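Local coordinates for encapsidation protein (Bacillus phage phi29, PDB 5HD9), which probably hydrolyses ATP, through an ASCE-type P-loop domain, to power the motor that packages the viral DNA into the phage capsid, at residues Pro6-Met9 with Leu10-Asp13; Val76-Arg80 with Arg81-Asp85. One frame throughout, in Å; residues are numbered along the deposited sequence.

Contact 1 (Pro6-Met9 with Leu10-Asp13)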
loop_
_atom_site.group_PDB
_atom_site.type_symbol
_atom_site.label_atom_id
_atom_site.label_comp_id
_atom_site.label_asym_id
_atom_site.label_seq_id
_atom_site.Cartn_x
_atom_site.Cartn_y
_atom_site.Cartn_z
ATOM N N PRO A 6 -8.239 -5.691 8.477
ATOM C CA PRO A 6 -7.508 -6.261 7.340
ATOM C C PRO A 6 -7.109 -7.724 7.531
ATOM O O PRO A 6 -6.466 -8.286 6.643
ATOM C CB PRO A 6 -6.265 -5.377 7.257
ATOM C CG PRO A 6 -6.005 -4.988 8.665
ATOM C CD PRO A 6 -7.368 -4.836 9.307
ATOM N N GLN A 7 -7.480 -8.325 8.660
ATOM C CA GLN A 7 -7.042 -9.683 8.980
ATOM C C GLN A 7 -7.401 -10.685 7.885
ATOM O O GLN A 7 -6.553 -11.468 7.459
ATOM C CB GLN A 7 -7.642 -10.148 10.308
ATOM C CG GLN A 7 -7.233 -11.570 10.699
ATOM C CD GLN A 7 -7.918 -12.058 11.961
ATOM O OE1 GLN A 7 -7.272 -12.282 12.985
ATOM N NE2 GLN A 7 -9.233 -12.236 11.890
ATOM N N LYS A 8 -8.651 -10.674 7.432
ATOM C CA LYS A 8 -9.076 -11.654 6.438
ATOM C C LYS A 8 -8.342 -11.448 5.120
ATOM O O LYS A 8 -7.886 -12.410 4.506
ATOM C CB LYS A 8 -10.587 -11.598 6.207
ATOM C CG LYS A 8 -11.073 -12.688 5.257
ATOM C CD LYS A 8 -12.528 -13.058 5.496
ATOM C CE LYS A 8 -13.128 -13.771 4.288
ATOM N NZ LYS A 8 -14.616 -13.844 4.358
HETATM N N MSE A 9 -8.227 -10.192 4.694
HETATM C CA MSE A 9 -7.499 -9.859 3.473
HETATM C C MSE A 9 -6.060 -10.362 3.542
HETATM O O MSE A 9 -5.565 -10.985 2.604
HETATM C CB MSE A 9 -7.516 -8.343 3.233
HETATM C CG MSE A 9 -6.814 -7.895 1.954
HETATM SE SE MSE A 9 -4.919 -7.462 2.210
HETATM C CE MSE A 9 -5.117 -5.872 3.327
ATOM N N LEU A 10 -5.400 -10.097 4.666
ATOM C CA LEU A 10 -4.004 -10.485 4.854
ATOM C C LEU A 10 -3.827 -11.998 4.922
ATOM O O LEU A 10 -2.791 -12.526 4.515
ATOM C CB LEU A 10 -3.447 -9.845 6.128
ATOM C CG LEU A 10 -3.250 -8.329 6.081
ATOM C CD1 LEU A 10 -3.119 -7.767 7.489
ATOM C CD2 LEU A 10 -2.029 -7.975 5.249
ATOM N N SER A 11 -4.839 -12.692 5.439
ATOM C CA SER A 11 -4.765 -14.139 5.614
ATOM C C SER A 11 -4.647 -14.875 4.279
ATOM O O SER A 11 -4.144 -15.995 4.229
ATOM C CB SER A 11 -5.990 -14.648 6.382
ATOM O OG SER A 11 -7.165 -14.549 5.599
ATOM N N TYR A 12 -5.111 -14.249 3.201
ATOM C CA TYR A 12 -4.999 -14.841 1.870
ATOM C C TYR A 12 -3.540 -14.982 1.455
ATOM O O TYR A 12 -3.201 -15.823 0.622
ATOM C CB TYR A 12 -5.751 -14.006 0.836
ATOM C CG TYR A 12 -7.240 -14.262 0.801
ATOM C CD1 TYR A 12 -7.767 -15.277 0.016
ATOM C CD2 TYR A 12 -8.118 -13.491 1.552
ATOM C CE1 TYR A 12 -9.121 -15.517 -0.024
ATOM C CE2 TYR A 12 -9.476 -13.725 1.519
ATOM C CZ TYR A 12 -9.974 -14.739 0.730
ATOM O OH TYR A 12 -11.327 -14.981 0.695
ATOM N N ASP A 13 -2.682 -14.144 2.029
ATOM C CA ASP A 13 -1.244 -14.260 1.826
ATOM C C ASP A 13 -0.855 -14.080 0.353
ATOM O O ASP A 13 0.069 -14.730 -0.134
ATOM C CB ASP A 13 -0.763 -15.622 2.343
ATOM C CG ASP A 13 0.589 -15.548 3.022
ATOM O OD1 ASP A 13 1.397 -14.668 2.657
ATOM O OD2 ASP A 13 0.842 -16.375 3.925
#
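Pro6 and Leu10 touch across one turn of the short helix 7-11, which precedes the first strand of this ASCE fold. Their side chains lie next to each other and point the same way, with Pro6 CB 4.0 Å from Leu10 CD1. The backbone joins the same two residues. Leu10 N donates to Pro6 O at 2.9 Å. Ser11 N follows with a bond to Gln7 O.

On another side of the helix Lys8 and Tyr12 run together. Lys8 CG comes within 4.2 Å of Tyr12 CE2. The Lys8 chain can follow the ring because CG is anti to the backbone N (chi1 -175°) and the carbons beyond are extended. Met9 O lies at the ring edge, in its plane. Met9 bends instead at chi2 and chi3, which brings its methyl CE to 4.1 Å from Leu10 CG. This residue is a selenomethionine, and it is buried.

Further out, these side chains meet the rest of the fold. Met9 reaches Met31 of helix 26-42, Ile151 of strand 149-153 and Leu184 of strand 183-186. The Tyr12 ring meets that of Phe177 on the edge strand 177-179, with the planes at about 35°. The short helix thus packs against strands 149-153, 183-186 and 177-179 and against helix 26-42.

After Tyr12 the chain leaves helical geometry at Asp13, whose phi is positive. Tyr12 N makes a weak bond to Met9 O. Ser11 places its hydroxyl back against the preceding turn. Its OG donates to Lys8 O at 2.5 Å, a short bond, tilted 23° from the carbonyl plane.

Contact 2 (Val76-Arg80 with Arg81-Asp85)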
loop_
_atom_site.group_PDB
_atom_site.type_symbol
_atom_site.label_atom_id
_atom_site.label_comp_id
_atom_site.label_asym_id
_atom_site.label_seq_id
_atom_site.Cartn_x
_atom_site.Cartn_y
_atom_site.Cartn_z
ATOM N N VAL A 76 9.215 9.123 13.293
ATOM C CA VAL A 76 9.839 10.294 12.687
ATOM C C VAL A 76 9.866 10.204 11.168
ATOM O O VAL A 76 10.148 9.149 10.598
ATOM C CB VAL A 76 11.287 10.482 13.207
ATOM C CG1 VAL A 76 12.015 11.586 12.440
ATOM C CG2 VAL A 76 11.282 10.791 14.695
ATOM N N VAL A 77 9.576 11.330 10.523
ATOM C CA VAL A 77 9.752 11.463 9.084
ATOM C C VAL A 77 10.852 12.481 8.818
ATOM O O VAL A 77 10.826 13.584 9.360
ATOM C CB VAL A 77 8.455 11.908 8.377
ATOM C CG1 VAL A 77 8.658 11.943 6.870
ATOM C CG2 VAL A 77 7.301 10.980 8.732
ATOM N N LYS A 78 11.828 12.089 8.004
ATOM C CA LYS A 78 12.850 13.008 7.513
ATOM C C LYS A 78 12.898 12.888 6.000
ATOM O O LYS A 78 13.260 11.838 5.470
ATOM C CB LYS A 78 14.229 12.701 8.099
ATOM C CG LYS A 78 14.286 12.498 9.601
ATOM C CD LYS A 78 15.737 12.321 10.019
ATOM C CE LYS A 78 15.880 11.699 11.390
ATOM N NZ LYS A 78 17.294 11.300 11.643
ATOM N N GLY A 79 12.537 13.959 5.304
ATOM C CA GLY A 79 12.390 13.893 3.864
ATOM C C GLY A 79 11.316 12.879 3.521
ATOM O O GLY A 79 10.191 12.978 4.007
ATOM N N ARG A 80 11.675 11.895 2.700
ATOM C CA ARG A 80 10.750 10.840 2.298
ATOM C C ARG A 80 11.101 9.497 2.948
ATOM O O ARG A 80 10.847 8.440 2.376
ATOM C CB ARG A 80 10.742 10.701 0.769
ATOM C CG ARG A 80 9.965 11.796 0.051
ATOM C CD ARG A 80 9.740 11.467 -1.420
ATOM N NE ARG A 80 10.963 11.577 -2.214
ATOM C CZ ARG A 80 11.763 10.562 -2.537
ATOM N NH1 ARG A 80 11.493 9.321 -2.147
ATOM N NH2 ARG A 80 12.846 10.795 -3.267
ATOM N N ARG A 81 11.680 9.547 4.146
ATOM C CA ARG A 81 12.056 8.334 4.867
ATOM C C ARG A 81 11.434 8.286 6.255
ATOM O O ARG A 81 11.281 9.311 6.921
ATOM C CB ARG A 81 13.574 8.225 4.974
ATOM C CG ARG A 81 14.263 8.127 3.627
ATOM C CD ARG A 81 15.712 7.691 3.764
ATOM N NE ARG A 81 16.392 7.664 2.472
ATOM C CZ ARG A 81 16.983 8.712 1.904
ATOM N NH1 ARG A 81 16.989 9.895 2.508
ATOM N NH2 ARG A 81 17.575 8.577 0.725
ATOM N N PHE A 82 11.089 7.073 6.680
ATOM C CA PHE A 82 10.389 6.845 7.934
ATOM C C PHE A 82 11.313 6.195 8.953
ATOM O O PHE A 82 12.006 5.225 8.639
ATOM C CB PHE A 82 9.164 5.960 7.700
ATOM C CG PHE A 82 8.174 6.536 6.723
ATOM C CD1 PHE A 82 7.649 7.806 6.909
ATOM C CD2 PHE A 82 7.776 5.810 5.611
ATOM C CE1 PHE A 82 6.740 8.335 6.010
ATOM C CE2 PHE A 82 6.870 6.335 4.711
ATOM C CZ PHE A 82 6.351 7.598 4.908
ATOM N N TYR A 83 11.312 6.730 10.171
ATOM C CA TYR A 83 12.144 6.208 11.249
ATOM C C TYR A 83 11.298 5.836 12.458
ATOM O O TYR A 83 10.377 6.563 12.831
ATOM C CB TYR A 83 13.208 7.231 11.649
ATOM C CG TYR A 83 14.070 7.665 10.494
ATOM C CD1 TYR A 83 13.606 8.587 9.569
ATOM C CD2 TYR A 83 15.345 7.141 10.318
ATOM C CE1 TYR A 83 14.385 8.980 8.502
ATOM C CE2 TYR A 83 16.134 7.530 9.254
ATOM C CZ TYR A 83 15.649 8.449 8.348
ATOM O OH TYR A 83 16.430 8.839 7.285
ATOM N N ILE A 84 11.619 4.696 13.060
ATOM C CA ILE A 84 10.958 4.248 14.277
ATOM C C ILE A 84 12.014 3.970 15.339
ATOM O O ILE A 84 12.878 3.112 15.158
ATOM C CB ILE A 84 10.098 2.994 14.031
ATOM C CG1 ILE A 84 9.021 3.311 12.991
ATOM C CG2 ILE A 84 9.481 2.502 15.343
ATOM C CD1 ILE A 84 8.071 2.174 12.685
ATOM N N ASP A 85 11.933 4.709 16.442
ATOM C CA ASP A 85 12.919 4.626 17.517
ATOM C C ASP A 85 14.340 4.826 16.990
ATOM O O ASP A 85 15.285 4.193 17.461
ATOM C CB ASP A 85 12.807 3.285 18.245
ATOM C CG ASP A 85 11.460 3.098 18.924
ATOM O OD1 ASP A 85 10.891 4.099 19.406
ATOM O OD2 ASP A 85 10.969 1.951 18.972
HETATM O O HOH W 1 15.923 10.863 5.065
#
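Lys78 lies across the Tyr83 ring on one face of the beta hairpin formed by strands 75-78 and 81-84. Its CB starts 3.7 Å from Tyr83 CE1. CG stays near the same ring atom, and CD is 3.9 Å from Tyr83 CE1. CE then sits over the ring centre, 4.3 Å from the centroid, in a CH-pi contact. The tip NZ stands 4.6 Å from the centroid of the Tyr83 ring and only 10° off its normal, a cation-pi pair. The course follows from chi1 -48°, with CG anti to the carbonyl carbon, and from an extended chain beyond.

Val76 supports the near end of the same ring. Its CB packs on Tyr83 CB, and its carbonyl O lies at the ring edge, in plane. These two residues form an antiparallel hydrogen-bonded pair, with Tyr83 N to Val76 O at 2.7 Å. Lys78 and Arg81 form the next such pair and close a type II' turn, with Gly79 at its positive-phi position. Arg81 N bonds Lys78 O and Lys78 N bonds Arg81 O.

Val77 and Phe82 face the other way. Val77 CG2 touches the edge of the Phe82 ring at CD1, 3.7 Å away. Phe82 is buried and stacks on Tyr62. Within the turn, Arg80 reaches away from the hairpin: NH1 bonds Ala92 O and NH2 makes a salt bridge to Glu101.

One water donates to Lys78 O and accepts from Arg81 NH1 at 2.9 Å, in the guanidinium plane. It also bonds Tyr83 OH. Val77 and Phe82 thus form an apolar face. The Lys78, Arg81 and Tyr83 face is mixed, its polar groups joined by the water, and the electron-rich ring face probably helps stabilise the ammonium charge of Lys78.

From the N terminus, contact 1 comes first. It closes one turn of helix 7-11, just before strand 16-19 and the probable P-loop leading into helix 26-42. Contact 2 opens much later, after strand 45-50, and closes the tight hairpin of strands 75-78 and 81-84. The two are in series: neither encloses nor crosses the other. The centres of contact 1 and contact 2 are 27 Å apart, and they do not touch. Contact 1 sits by strands 149-153, 183-186 and 177-179. Contact 2 lies at the opposite end of the same mixed sheet, where 75-78 is an edge strand. Helix 26-42 reaches both regions, through Met31 and Tyr34 to contact 1 and through Ile36 and Phe39 to Ile84.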